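Local coordinates for protein thiamine-monophosphate kinase (Aquifex aeolicus, PDB 1VQV) that catalyses the ATP-dependent phosphorylation of thiamine monophosphate to thiamine diphosphate, the active form of vitamin B1, and works as a homodimer, at residues 176-181 against 244-249; 204-209 against 217-222. One frame throughout, in Å; residues are numbered along the deposited sequence.

Interaction 1: 176-181 against 244-249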
loop_
_atom_site.group_PDB
_atom_site.type_symbol
_atom_site.label_atom_id
_atom_site.label_comp_id
_atom_site.label_asym_id
_atom_site.label_seq_id
_atom_site.Cartn_x
_atom_site.Cartn_y
_atom_site.Cartn_z
ATOM N N PRO B 176 8.720 18.865 30.399
ATOM C CA PRO B 176 7.392 18.787 29.776
ATOM C C PRO B 176 7.322 19.548 28.448
ATOM O O PRO B 176 6.862 19.018 27.460
ATOM C CB PRO B 176 6.469 19.429 30.830
ATOM C CG PRO B 176 7.246 19.352 32.092
ATOM C CD PRO B 176 8.662 19.661 31.726
ATOM N N PHE B 177 7.818 20.783 28.471
ATOM C CA PHE B 177 7.763 21.558 27.249
ATOM C C PHE B 177 8.447 20.784 26.145
ATOM O O PHE B 177 8.063 20.888 24.985
ATOM C CB PHE B 177 8.374 22.951 27.456
ATOM C CG PHE B 177 9.836 23.046 27.150
ATOM C CD1 PHE B 177 10.281 23.139 25.836
ATOM C CD2 PHE B 177 10.767 23.138 28.184
ATOM C CE1 PHE B 177 11.632 23.333 25.551
ATOM C CE2 PHE B 177 12.116 23.330 27.915
ATOM C CZ PHE B 177 12.552 23.432 26.595
ATOM N N GLU B 178 9.430 19.968 26.511
ATOM C CA GLU B 178 10.142 19.172 25.531
ATOM C C GLU B 178 9.323 17.948 25.153
ATOM O O GLU B 178 9.352 17.506 24.004
ATOM C CB GLU B 178 11.514 18.782 26.082
ATOM C CG GLU B 178 12.393 20.005 26.306
ATOM C CD GLU B 178 13.699 19.705 27.018
ATOM O OE1 GLU B 178 13.668 19.079 28.097
ATOM O OE2 GLU B 178 14.759 20.113 26.504
ATOM N N LEU B 179 8.570 17.414 26.109
ATOM C CA LEU B 179 7.739 16.248 25.839
ATOM C C LEU B 179 6.628 16.562 24.838
ATOM O O LEU B 179 6.429 15.821 23.880
ATOM C CB LEU B 179 7.137 15.696 27.135
ATOM C CG LEU B 179 8.082 14.908 28.051
ATOM C CD1 LEU B 179 7.285 14.338 29.210
ATOM C CD2 LEU B 179 8.770 13.779 27.269
ATOM N N ALA B 180 5.917 17.661 25.061
ATOM C CA ALA B 180 4.834 18.073 24.177
ATOM C C ALA B 180 5.334 18.188 22.745
ATOM O O ALA B 180 4.581 17.960 21.796
ATOM C CB ALA B 180 4.264 19.401 24.636
ATOM N N LEU B 181 6.608 18.540 22.600
ATOM C CA LEU B 181 7.235 18.688 21.289
ATOM C C LEU B 181 7.479 17.338 20.637
ATOM O O LEU B 181 7.245 17.157 19.436
ATOM C CB LEU B 181 8.567 19.433 21.420
ATOM C CG LEU B 181 8.458 20.940 21.644
ATOM C CD1 LEU B 181 9.844 21.565 21.848
ATOM C CD2 LEU B 181 7.764 21.552 20.441
ATOM N N CYS B 244 13.714 26.695 21.543
ATOM C CA CYS B 244 14.629 27.588 20.841
ATOM C C CYS B 244 15.546 28.342 21.794
ATOM O O CYS B 244 16.766 28.282 21.666
ATOM C CB CYS B 244 13.838 28.580 19.993
ATOM S SG CYS B 244 13.278 27.869 18.450
ATOM N N GLU B 245 14.956 29.053 22.745
ATOM C CA GLU B 245 15.743 29.800 23.705
ATOM C C GLU B 245 16.740 28.850 24.361
ATOM O O GLU B 245 17.943 29.112 24.371
ATOM C CB GLU B 245 14.830 30.441 24.768
ATOM C CG GLU B 245 15.543 31.357 25.785
ATOM C CD GLU B 245 16.509 32.359 25.122
ATOM O OE1 GLU B 245 17.540 31.911 24.550
ATOM O OE2 GLU B 245 16.250 33.594 25.165
ATOM N N LYS B 246 16.249 27.728 24.876
ATOM C CA LYS B 246 17.119 26.779 25.546
ATOM C C LYS B 246 18.247 26.231 24.710
ATOM O O LYS B 246 19.344 26.054 25.224
ATOM C CB LYS B 246 16.326 25.612 26.112
ATOM C CG LYS B 246 17.210 24.550 26.763
ATOM C CD LYS B 246 16.362 23.613 27.580
ATOM C CE LYS B 246 17.141 22.513 28.238
ATOM N NZ LYS B 246 16.206 21.869 29.205
ATOM N N TYR B 247 17.991 25.930 23.442
ATOM C CA TYR B 247 19.051 25.400 22.574
ATOM C C TYR B 247 19.482 26.487 21.617
ATOM O O TYR B 247 20.082 26.215 20.576
ATOM C CB TYR B 247 18.581 24.164 21.792
ATOM C CG TYR B 247 18.151 23.052 22.709
ATOM C CD1 TYR B 247 16.914 23.110 23.352
ATOM C CD2 TYR B 247 19.022 22.013 23.038
ATOM C CE1 TYR B 247 16.553 22.180 24.305
ATOM C CE2 TYR B 247 18.675 21.064 24.000
ATOM C CZ TYR B 247 17.438 21.157 24.636
ATOM O OH TYR B 247 17.100 20.262 25.626
ATOM N N GLY B 248 19.157 27.723 21.994
ATOM C CA GLY B 248 19.508 28.895 21.204
ATOM C C GLY B 248 19.316 28.759 19.706
ATOM O O GLY B 248 20.277 28.541 18.960
ATOM N N LYS B 249 18.077 28.892 19.248
ATOM C CA LYS B 249 17.808 28.784 17.817
ATOM C C LYS B 249 16.712 29.754 17.411
ATOM O O LYS B 249 16.085 30.373 18.276
ATOM C CB LYS B 249 17.423 27.346 17.473
ATOM C CG LYS B 249 18.572 26.396 17.640
ATOM C CD LYS B 249 18.202 25.002 17.191
ATOM C CE LYS B 249 19.451 24.166 16.930
ATOM N NZ LYS B 249 20.227 24.708 15.774
#
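Glu178 reaches from helix 176-186 to two side chains at the end of helix 238-246, and both use its OE2. Tyr247 OH donates a hydrogen bond to Glu178 OE2 at 2.5 Å, arriving nearly in line with the C-O bond; OE2 lies at the edge of the Tyr247 ring, in its plane, while the carboxylate plane is turned 35° from that of the ring. Lys246 NZ forms a long salt bridge to Glu178 OE2 at 3.5 Å, with Glu178 OE1 only a little farther from NZ, at 3.9 Å. One hydrogen bond and one long salt bridge thus meet at OE2, which would be expected to favour the charged carboxylate.

Lys246 slants past Phe177, its CD meeting the edge of the ring, in its plane, 3.9 Å from Phe177 CZ. This approach follows from a fully extended chain whose CG stands opposite the backbone N (chi1 177°), carrying the ammonium across the gap between the helices. Within helix 176-186, Glu178 CG sits over the centre of the Phe177 ring, 3.4 Å above its plane, and both side chains point toward the second helix.

Farther out, Glu178 OE1 accepts a hydrogen bond from Glu175 N, which probably limits rotation of the carboxylate, while Tyr247 stacks on Tyr243 and touches Leu166 of helix 159-168. Behind Tyr247 the backbone turns at Gly248, with a positive phi of 42°. Gly248 N bonds to Glu245 O (3.0 Å) and Lys249 N to Cys244 O, an acceptor less surely placed; together these bonds identify a Schellman motif ending helix 238-246, with Gly248 at C-prime.

Interaction 2: 204-209 against 217-222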
loop_
_atom_site.group_PDB
_atom_site.type_symbol
_atom_site.label_atom_id
_atom_site.label_comp_id
_atom_site.label_asym_id
_atom_site.label_seq_id
_atom_site.Cartn_x
_atom_site.Cartn_y
_atom_site.Cartn_z
ATOM N N ALA B 204 -7.794 26.441 -2.160
ATOM C CA ALA B 204 -6.529 25.729 -2.263
ATOM C C ALA B 204 -6.277 25.118 -0.872
ATOM O O ALA B 204 -6.536 25.772 0.140
ATOM C CB ALA B 204 -5.399 26.698 -2.649
ATOM N N SER B 205 -5.817 23.864 -0.813
ATOM C CA SER B 205 -5.523 23.201 0.469
ATOM C C SER B 205 -4.457 22.122 0.317
ATOM O O SER B 205 -4.235 21.607 -0.773
ATOM C CB SER B 205 -6.782 22.567 1.079
ATOM O OG SER B 205 -6.537 22.108 2.406
HETATM N N MSE B 206 -3.806 21.776 1.423
HETATM C CA MSE B 206 -2.760 20.758 1.419
HETATM C C MSE B 206 -2.092 20.630 2.784
HETATM O O MSE B 206 -2.003 21.591 3.549
HETATM C CB MSE B 206 -1.678 21.104 0.408
HETATM C CG MSE B 206 -0.603 21.999 0.971
HETATM SE SE MSE B 206 0.778 22.402 -0.356
HETATM C CE MSE B 206 -0.007 24.032 -1.063
ATOM N N ASP B 207 -1.596 19.434 3.071
ATOM C CA ASP B 207 -0.916 19.181 4.326
ATOM C C ASP B 207 0.544 19.635 4.244
ATOM O O ASP B 207 1.231 19.383 3.255
ATOM C CB ASP B 207 -1.004 17.690 4.665
ATOM C CG ASP B 207 -0.238 17.331 5.918
ATOM O OD1 ASP B 207 1.017 17.339 5.871
ATOM O OD2 ASP B 207 -0.892 17.045 6.947
ATOM N N ILE B 208 0.996 20.350 5.268
ATOM C CA ILE B 208 2.371 20.806 5.309
ATOM C C ILE B 208 3.192 19.580 5.703
ATOM O O ILE B 208 3.178 19.135 6.854
ATOM C CB ILE B 208 2.545 21.933 6.331
ATOM C CG1 ILE B 208 1.618 23.098 5.951
ATOM C CG2 ILE B 208 4.012 22.378 6.378
ATOM C CD1 ILE B 208 1.602 24.232 6.950
ATOM N N SER B 209 3.889 19.023 4.719
ATOM C CA SER B 209 4.675 17.819 4.925
ATOM C C SER B 209 6.161 18.015 4.653
ATOM O O SER B 209 6.992 17.289 5.198
ATOM C CB SER B 209 4.118 16.697 4.043
ATOM O OG SER B 209 3.945 17.154 2.715
ATOM N N ASN B 217 5.369 26.861 -2.212
ATOM C CA ASN B 217 5.848 26.952 -3.587
ATOM C C ASN B 217 4.991 26.044 -4.453
ATOM O O ASN B 217 4.478 26.457 -5.494
ATOM C CB ASN B 217 7.304 26.496 -3.689
ATOM C CG ASN B 217 8.288 27.613 -3.429
ATOM O OD1 ASN B 217 8.271 28.239 -2.367
ATOM N ND2 ASN B 217 9.159 27.870 -4.405
ATOM N N HIS B 218 4.860 24.792 -4.027
ATOM C CA HIS B 218 4.047 23.820 -4.757
ATOM C C HIS B 218 2.677 24.441 -4.936
ATOM O O HIS B 218 2.022 24.289 -5.963
ATOM C CB HIS B 218 3.940 22.511 -3.966
ATOM C CG HIS B 218 5.214 21.729 -3.940
ATOM N ND1 HIS B 218 6.338 22.165 -3.275
ATOM C CD2 HIS B 218 5.559 20.563 -4.537
ATOM C CE1 HIS B 218 7.322 21.301 -3.461
ATOM N NE2 HIS B 218 6.875 20.319 -4.224
ATOM N N LEU B 219 2.263 25.170 -3.921
ATOM C CA LEU B 219 0.994 25.834 -3.968
ATOM C C LEU B 219 1.053 26.900 -5.065
ATOM O O LEU B 219 0.321 26.820 -6.049
ATOM C CB LEU B 219 0.722 26.460 -2.614
ATOM C CG LEU B 219 -0.635 27.129 -2.473
ATOM C CD1 LEU B 219 -1.727 26.278 -3.112
ATOM C CD2 LEU B 219 -0.903 27.330 -0.982
ATOM N N ALA B 220 1.946 27.877 -4.899
ATOM C CA ALA B 220 2.120 28.969 -5.865
ATOM C C ALA B 220 2.286 28.439 -7.290
ATOM O O ALA B 220 1.506 28.775 -8.193
ATOM C CB ALA B 220 3.334 29.814 -5.478
ATOM N N GLN B 221 3.311 27.616 -7.492
ATOM C CA GLN B 221 3.552 27.037 -8.794
ATOM C C GLN B 221 2.294 26.366 -9.336
ATOM O O GLN B 221 1.803 26.734 -10.398
ATOM C CB GLN B 221 4.688 26.019 -8.711
ATOM C CG GLN B 221 6.084 26.633 -8.670
ATOM C CD GLN B 221 7.005 25.926 -7.672
ATOM O OE1 GLN B 221 7.158 24.682 -7.704
ATOM N NE2 GLN B 221 7.622 26.713 -6.771
ATOM N N ARG B 222 1.748 25.404 -8.593
ATOM C CA ARG B 222 0.560 24.674 -9.045
ATOM C C ARG B 222 -0.698 25.492 -9.332
ATOM O O ARG B 222 -1.691 24.941 -9.783
ATOM C CB ARG B 222 0.198 23.547 -8.068
ATOM C CG ARG B 222 1.297 22.507 -7.830
ATOM C CD ARG B 222 1.843 21.859 -9.107
ATOM N NE ARG B 222 2.837 20.834 -8.783
ATOM C CZ ARG B 222 3.464 20.060 -9.673
ATOM N NH1 ARG B 222 3.206 20.187 -10.976
ATOM N NH2 ARG B 222 4.344 19.142 -9.260
#
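Leu219 faces Ala204 and Met206 across a beta-alpha unit: strand 204-208, outermost in the seven-stranded mixed sheet within this chain, leads through a short loop to helix 212-222, which packs back on it. The tight part is wholly apolar. Leu219 CD1 lies 3.7 Å from Ala204 CB, and the end of Met206, a selenomethionine, crosses the leucine obliquely. The Met206 tip lies against Leu219, but its modelled approach to Leu219 CB is too short to be real, so its closer contacts are doubtful. With its CG opposite the backbone N (chi1 -176°), Leu219 carries its branch from the helix to the strand. An alanine in place of Leu219 would keep only CB, losing CG and both delta methyls, and would probably leave Ala204 CB and the Met206 tip facing a gap, with the selenomethionine end freer to turn.

The solvent side belongs to Gln221 and Arg222, which are exposed and do not meet the strand. Ala220 is instead buried against the sheet through Val291, and Ser205 is buried on the strand face turned from the helix, its OG bonded to Ala74 O.

The packed pair leads straight into the active site: Asp207 binds magnesium, Ser209 binds ATP, and the Met206 side chain lies about 4 Å from that of Arg142, another ATP-binding residue. Where the strand gives way to loop, Ser209 N is hydrogen-bonded to OD2 of Asp215 in the same helix.

Overall arrangement
From the N terminus, the chain first builds the four-stranded sheet and strand 150-153, the first strand of the seven-stranded sheet, before reaching 176-181. Interaction 1 opens there and is not closed until 244-249, with 62 residues intervening. Interaction 2 falls entirely within that interval, joining 204-209 to 217-222 over only seven intervening residues, so the two contacts nest and do not cross. The outer one ties helix 176-186 to helix 238-246, partly buried and away from the annotated sites; the inner one fixes helix 212-222 to an edge strand beside the magnesium and ATP site. Their centres are 28 Å apart and their nearest atoms about 13 Å, without touching.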